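Local structure of secreted protein ESXB (Bacillus anthracis, 4J10) at residues Q31-E43 with Q51-M65. The protein is a secreted helical-hairpin protein of the WXG100 family (EsxAB clan) whose precise role is not established, probably exported by a type VII-like secretion system. Numbering follows the deposited sequence. Where two conformers were deposited one is given.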
loop_
_atom_site.group_PDB
_atom_site.type_symbol
_atom_site.label_atom_id
_atom_site.label_comp_id
_atom_site.label_asym_id
_atom_site.label_seq_id
_atom_site.Cartn_x
_atom_site.Cartn_y
_atom_site.Cartn_z
ATOM N N GLN A 31 4.886 -4.487 4.948
ATOM C CA GLN A 31 5.232 -4.918 3.606
ATOM C C GLN A 31 6.540 -4.293 3.089
ATOM O O GLN A 31 7.378 -4.980 2.590
ATOM C CB GLN A 31 4.087 -4.644 2.638
ATOM C CG GLN A 31 4.360 -5.126 1.214
ATOM C CD GLN A 31 3.205 -4.882 0.267
ATOM O OE1 GLN A 31 2.260 -5.637 0.231
ATOM N NE2 GLN A 31 3.290 -3.866 -0.467
ATOM N N ILE A 32 6.677 -2.988 3.195
ATOM C CA ILE A 32 7.879 -2.339 2.697
ATOM C C ILE A 32 9.091 -2.798 3.509
ATOM O O ILE A 32 10.179 -2.967 2.954
ATOM C CB ILE A 32 7.704 -0.796 2.615
ATOM C CG1 ILE A 32 8.710 -0.189 1.630
ATOM C CG2 ILE A 32 7.761 -0.166 3.985
ATOM C CD1 ILE A 32 8.469 -0.647 0.205
ATOM N N ASN A 33 8.914 -3.066 4.799
ATOM C CA ASN A 33 9.996 -3.562 5.669
ATOM C C ASN A 33 10.430 -4.963 5.193
ATOM O O ASN A 33 11.593 -5.222 5.162
ATOM C CB ASN A 33 9.624 -3.679 7.175
ATOM C CG ASN A 33 9.430 -2.347 7.908
ATOM O OD1 ASN A 33 8.896 -2.338 8.980
ATOM N ND2 ASN A 33 9.801 -1.296 7.326
ATOM N N ARG A 34 9.483 -5.838 4.865
ATOM C CA ARG A 34 9.782 -7.202 4.407
ATOM C C ARG A 34 10.510 -7.176 3.075
ATOM O O ARG A 34 11.503 -7.884 2.882
ATOM C CB ARG A 34 8.499 -8.024 4.255
ATOM C CG ARG A 34 7.811 -8.410 5.551
ATOM C CD ARG A 34 6.763 -9.504 5.299
ATOM N NE ARG A 34 5.756 -9.132 4.304
ATOM C CZ ARG A 34 4.631 -8.472 4.582
ATOM N NH1 ARG A 34 4.367 -8.092 5.827
ATOM N NH2 ARG A 34 3.775 -8.179 3.614
ATOM N N LEU A 35 10.016 -6.363 2.149
ATOM C CA LEU A 35 10.632 -6.265 0.832
ATOM C C LEU A 35 12.035 -5.683 0.904
ATOM O O LEU A 35 12.926 -6.116 0.178
ATOM C CB LEU A 35 9.756 -5.456 -0.124
ATOM C CG LEU A 35 8.398 -6.064 -0.451
ATOM C CD1 LEU A 35 7.620 -5.045 -1.286
ATOM C CD2 LEU A 35 8.513 -7.411 -1.158
ATOM N N GLU A 36 12.243 -4.709 1.784
ATOM C CA GLU A 36 13.579 -4.161 1.977
ATOM C C GLU A 36 14.524 -5.239 2.492
ATOM O O GLU A 36 15.680 -5.305 2.090
ATOM C CB GLU A 36 13.536 -2.971 2.943
ATOM C CG GLU A 36 14.793 -2.123 2.954
ATOM C CD GLU A 36 14.546 -0.756 3.582
ATOM O OE1 GLU A 36 13.938 -0.704 4.672
ATOM O OE2 GLU A 36 14.947 0.260 2.978
ATOM N N GLY A 37 14.013 -6.096 3.373
ATOM C CA GLY A 37 14.791 -7.215 3.877
ATOM C C GLY A 37 15.217 -8.148 2.752
ATOM O O GLY A 37 16.356 -8.629 2.726
ATOM N N ASP A 38 14.305 -8.394 1.814
ATOM C CA ASP A 38 14.620 -9.198 0.634
ATOM C C ASP A 38 15.726 -8.556 -0.206
ATOM O O ASP A 38 16.679 -9.228 -0.614
ATOM C CB ASP A 38 13.372 -9.417 -0.228
ATOM C CG ASP A 38 12.434 -10.456 0.349
ATOM O OD1 ASP A 38 12.827 -11.175 1.289
ATOM O OD2 ASP A 38 11.299 -10.571 -0.159
ATOM N N ILE A 39 15.602 -7.260 -0.485
ATOM C CA ILE A 39 16.653 -6.558 -1.232
ATOM C C ILE A 39 17.984 -6.620 -0.486
ATOM O O ILE A 39 19.026 -6.885 -1.081
ATOM C CB ILE A 39 16.255 -5.086 -1.533
ATOM C CG1 ILE A 39 15.030 -5.039 -2.451
ATOM C CG2 ILE A 39 17.400 -4.298 -2.142
ATOM C CD1 ILE A 39 15.211 -5.729 -3.790
ATOM N N ASN A 40 17.945 -6.405 0.825
ATOM C CA ASN A 40 19.153 -6.514 1.640
ATOM C C ASN A 40 19.794 -7.900 1.560
ATOM O O ASN A 40 21.016 -8.027 1.590
ATOM C CB ASN A 40 18.852 -6.178 3.103
ATOM C CG ASN A 40 18.545 -4.705 3.327
ATOM O OD1 ASN A 40 18.831 -3.854 2.485
ATOM N ND2 ASN A 40 17.978 -4.401 4.487
ATOM N N SER A 41 18.963 -8.937 1.452
ATOM C CA SER A 41 19.455 -10.311 1.452
ATOM C C SER A 41 20.268 -10.630 0.190
ATOM O O SER A 41 21.013 -11.616 0.146
ATOM C CB SER A 41 18.293 -11.303 1.608
ATOM O OG SER A 41 17.608 -11.512 0.382
ATOM N N LEU A 42 20.125 -9.796 -0.838
ATOM C CA LEU A 42 20.852 -10.006 -2.090
ATOM C C LEU A 42 22.237 -9.363 -2.099
ATOM O O LEU A 42 23.052 -9.659 -2.963
ATOM C CB LEU A 42 20.044 -9.475 -3.271
ATOM C CG LEU A 42 18.713 -10.188 -3.513
ATOM C CD1 LEU A 42 17.831 -9.414 -4.477
ATOM C CD2 LEU A 42 18.982 -11.595 -4.031
ATOM N N GLU A 43 22.492 -8.468 -1.148
ATOM C CA GLU A 43 23.777 -7.783 -1.085
ATOM C C GLU A 43 24.893 -8.804 -0.973
ATOM O O GLU A 43 24.865 -9.670 -0.098
ATOM C CB GLU A 43 23.823 -6.830 0.110
ATOM C CG GLU A 43 24.892 -5.748 0.003
ATOM C CD GLU A 43 24.322 -4.396 -0.402
ATOM O OE1 GLU A 43 25.119 -3.481 -0.694
ATOM O OE2 GLU A 43 23.080 -4.242 -0.418
ATOM N N GLN A 51 23.202 -5.207 -7.869
ATOM C CA GLN A 51 22.584 -4.849 -6.599
ATOM C C GLN A 51 22.142 -3.386 -6.593
ATOM O O GLN A 51 21.064 -3.064 -6.100
ATOM C CB GLN A 51 23.538 -5.116 -5.431
ATOM C CG GLN A 51 22.970 -4.736 -4.067
ATOM C CD GLN A 51 21.792 -5.592 -3.647
ATOM O OE1 GLN A 51 21.506 -6.626 -4.256
ATOM N NE2 GLN A 51 21.103 -5.167 -2.596
ATOM N N ALA A 52 22.975 -2.515 -7.158
ATOM C CA ALA A 52 22.683 -1.085 -7.207
ATOM C C ALA A 52 21.413 -0.781 -8.003
ATOM O O ALA A 52 20.617 0.076 -7.610
ATOM C CB ALA A 52 23.869 -0.315 -7.769
ATOM N N LYS A 53 21.232 -1.486 -9.116
ATOM C CA LYS A 53 20.052 -1.314 -9.953
ATOM C C LYS A 53 18.783 -1.661 -9.182
ATOM O O LYS A 53 17.812 -0.901 -9.189
ATOM C CB LYS A 53 20.161 -2.172 -11.218
ATOM C CG LYS A 53 18.909 -2.142 -12.083
ATOM C CD LYS A 53 19.063 -2.988 -13.340
ATOM C CE LYS A 53 19.250 -4.460 -13.004
ATOM N NZ LYS A 53 19.000 -5.333 -14.188
ATOM N N PHE A 54 18.792 -2.809 -8.509
ATOM C CA PHE A 54 17.650 -3.216 -7.700
ATOM C C PHE A 54 17.435 -2.338 -6.475
ATOM O O PHE A 54 16.297 -2.071 -6.102
ATOM C CB PHE A 54 17.777 -4.687 -7.299
ATOM C CG PHE A 54 17.462 -5.632 -8.413
ATOM C CD1 PHE A 54 16.146 -5.964 -8.698
ATOM C CD2 PHE A 54 18.469 -6.176 -9.183
ATOM C CE1 PHE A 54 15.846 -6.825 -9.734
ATOM C CE2 PHE A 54 18.172 -7.039 -10.218
ATOM C CZ PHE A 54 16.854 -7.361 -10.491
ATOM N N ARG A 55 18.518 -1.880 -5.856
ATOM C CA ARG A 55 18.378 -0.967 -4.726
ATOM C C ARG A 55 17.714 0.321 -5.187
ATOM O O ARG A 55 16.817 0.833 -4.518
ATOM C CB ARG A 55 19.735 -0.649 -4.106
ATOM C CG ARG A 55 19.658 0.351 -2.954
ATOM C CD ARG A 55 18.990 -0.252 -1.730
ATOM N NE ARG A 55 19.788 -1.334 -1.157
ATOM C CZ ARG A 55 19.422 -2.074 -0.114
ATOM N NH1 ARG A 55 18.262 -1.856 0.490
ATOM N NH2 ARG A 55 20.221 -3.037 0.328
ATOM N N GLY A 56 18.147 0.832 -6.338
ATOM C CA GLY A 56 17.616 2.081 -6.864
ATOM C C GLY A 56 16.122 1.978 -7.120
ATOM O O GLY A 56 15.343 2.849 -6.715
ATOM N N GLU A 57 15.720 0.897 -7.783
ATOM C CA GLU A 57 14.311 0.656 -8.066
ATOM C C GLU A 57 13.522 0.476 -6.783
ATOM O O GLU A 57 12.429 1.040 -6.624
ATOM C CB GLU A 57 14.155 -0.553 -8.985
ATOM C CG GLU A 57 14.576 -0.259 -10.413
ATOM C CD GLU A 57 14.818 -1.514 -11.220
ATOM O OE1 GLU A 57 15.148 -1.394 -12.419
ATOM O OE2 GLU A 57 14.681 -2.620 -10.655
ATOM N N PHE A 58 14.067 -0.303 -5.854
ATOM C CA PHE A 58 13.388 -0.463 -4.583
ATOM C C PHE A 58 13.173 0.868 -3.853
ATOM O O PHE A 58 12.105 1.091 -3.284
ATOM C CB PHE A 58 14.077 -1.460 -3.650
ATOM C CG PHE A 58 13.372 -1.584 -2.337
ATOM C CD1 PHE A 58 12.161 -2.264 -2.261
ATOM C CD2 PHE A 58 13.868 -0.970 -1.194
ATOM C CE1 PHE A 58 11.465 -2.349 -1.067
ATOM C CE2 PHE A 58 13.164 -1.056 0.014
ATOM C CZ PHE A 58 11.963 -1.750 0.066
ATOM N N ILE A 59 14.180 1.737 -3.866
ATOM C CA ILE A 59 14.057 3.056 -3.254
ATOM C C ILE A 59 12.911 3.853 -3.872
ATOM O O ILE A 59 12.196 4.566 -3.169
ATOM C CB ILE A 59 15.372 3.852 -3.329
ATOM C CG1 ILE A 59 16.416 3.222 -2.410
ATOM C CG2 ILE A 59 15.139 5.318 -2.950
ATOM C CD1 ILE A 59 15.996 3.155 -0.964
ATOM N N GLN A 60 12.716 3.713 -5.180
ATOM C CA GLN A 60 11.560 4.333 -5.823
ATOM C C GLN A 60 10.250 3.850 -5.207
ATOM O O GLN A 60 9.354 4.653 -4.945
ATOM C CB GLN A 60 11.539 4.047 -7.320
ATOM C CG GLN A 60 12.493 4.879 -8.134
ATOM C CD GLN A 60 12.149 4.841 -9.603
ATOM O OE1 GLN A 60 11.579 5.789 -10.142
ATOM N NE2 GLN A 60 12.481 3.738 -10.261
ATOM N N SER A 61 10.134 2.546 -4.981
ATOM C CA SER A 61 8.904 1.994 -4.418
ATOM C C SER A 61 8.717 2.480 -2.978
ATOM O O SER A 61 7.604 2.786 -2.555
ATOM C CB SER A 61 8.889 0.460 -4.513
ATOM O OG SER A 61 9.595 -0.165 -3.448
ATOM N N LYS A 62 9.817 2.585 -2.244
ATOM C CA LYS A 62 9.773 3.020 -0.853
ATOM C C LYS A 62 9.324 4.475 -0.776
ATOM O O LYS A 62 8.557 4.850 0.115
ATOM C CB LYS A 62 11.144 2.809 -0.187
ATOM C CG LYS A 62 11.174 3.082 1.319
ATOM C CD LYS A 62 12.535 2.725 1.893
ATOM C CE LYS A 62 12.590 2.916 3.393
ATOM N NZ LYS A 62 13.956 2.595 3.908
ATOM N N GLN A 63 9.779 5.298 -1.715
ATOM C CA GLN A 63 9.349 6.689 -1.763
ATOM C C GLN A 63 7.843 6.816 -2.042
ATOM O O GLN A 63 7.181 7.660 -1.446
ATOM C CB GLN A 63 10.204 7.480 -2.759
ATOM C CG GLN A 63 11.608 7.749 -2.231
ATOM C CD GLN A 63 12.579 8.154 -3.320
ATOM O OE1 GLN A 63 12.355 7.879 -4.499
ATOM N NE2 GLN A 63 13.671 8.801 -2.929
ATOM N N ALA A 64 7.301 5.974 -2.916
ATOM C CA ALA A 64 5.869 5.996 -3.186
ATOM C C ALA A 64 5.113 5.602 -1.930
ATOM O O ALA A 64 4.079 6.181 -1.600
ATOM C CB ALA A 64 5.518 5.054 -4.320
HETATM N N MSE A 65 5.658 4.617 -1.237
HETATM C CA MSE A 65 5.066 4.118 -0.021
HETATM C C MSE A 65 5.085 5.162 1.095
HETATM O O MSE A 65 4.166 5.233 1.907
HETATM C CB MSE A 65 5.803 2.851 0.384
HETATM C CG MSE A 65 5.218 2.138 1.548
HETATM SE SE MSE A 65 3.318 1.701 1.497
HETATM C CE MSE A 65 2.698 1.758 -0.368
HETATM O O HOH W 1 16.440 0.364 0.658
#
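F58 drives its ring as a knob among I32, L35, E36 and I39. With CG anti to the backbone N (chi1 179°), the ring reaches across to helix 11-41, and its CZ comes within 3.5 Å of E36 CB; a large apolar side chain suits the 10.4 Å between the axes of helix segments 31-41 and 51-65. I32 returns the gesture, fitting among F58, S61, K62 and M65, here selenomethionine, with CD1 3.7 Å from F58 CZ.

Polar groups flank this apolar seam. K62, fully extended, brings NZ to the syn lone pair of E36 OE2 (2.7 Å), and a water links that oxygen to R55 NH1. R55 instead bends at chi2 and chi3, which lays its guanidinium across I39: CG2 sits over the centre of one face, 3.6 Å above the plane. The edge remains available for polar partners, so NH1 and NH2 both grip N40 OD1, NH2 at 2.7 Å from it, while NH2 also forms a salt bridge with E43 OE2. Near the turn, Q51 NE2 donates to I39 O (3.1 Å, 163°) from above the carbonyl plane, opposite L42 N, and Q51 OE1 is held by W46 NE1. The amide thus joins the backbone of I39 in helix 11-41 to the tryptophan of the WXG motif.

Y68 and I82 of a second subunit pack on L35 and F54. Helix segments 31-41 and 51-65 run antiparallel at 169°, part of the helical hairpin characteristic of WXG100 proteins.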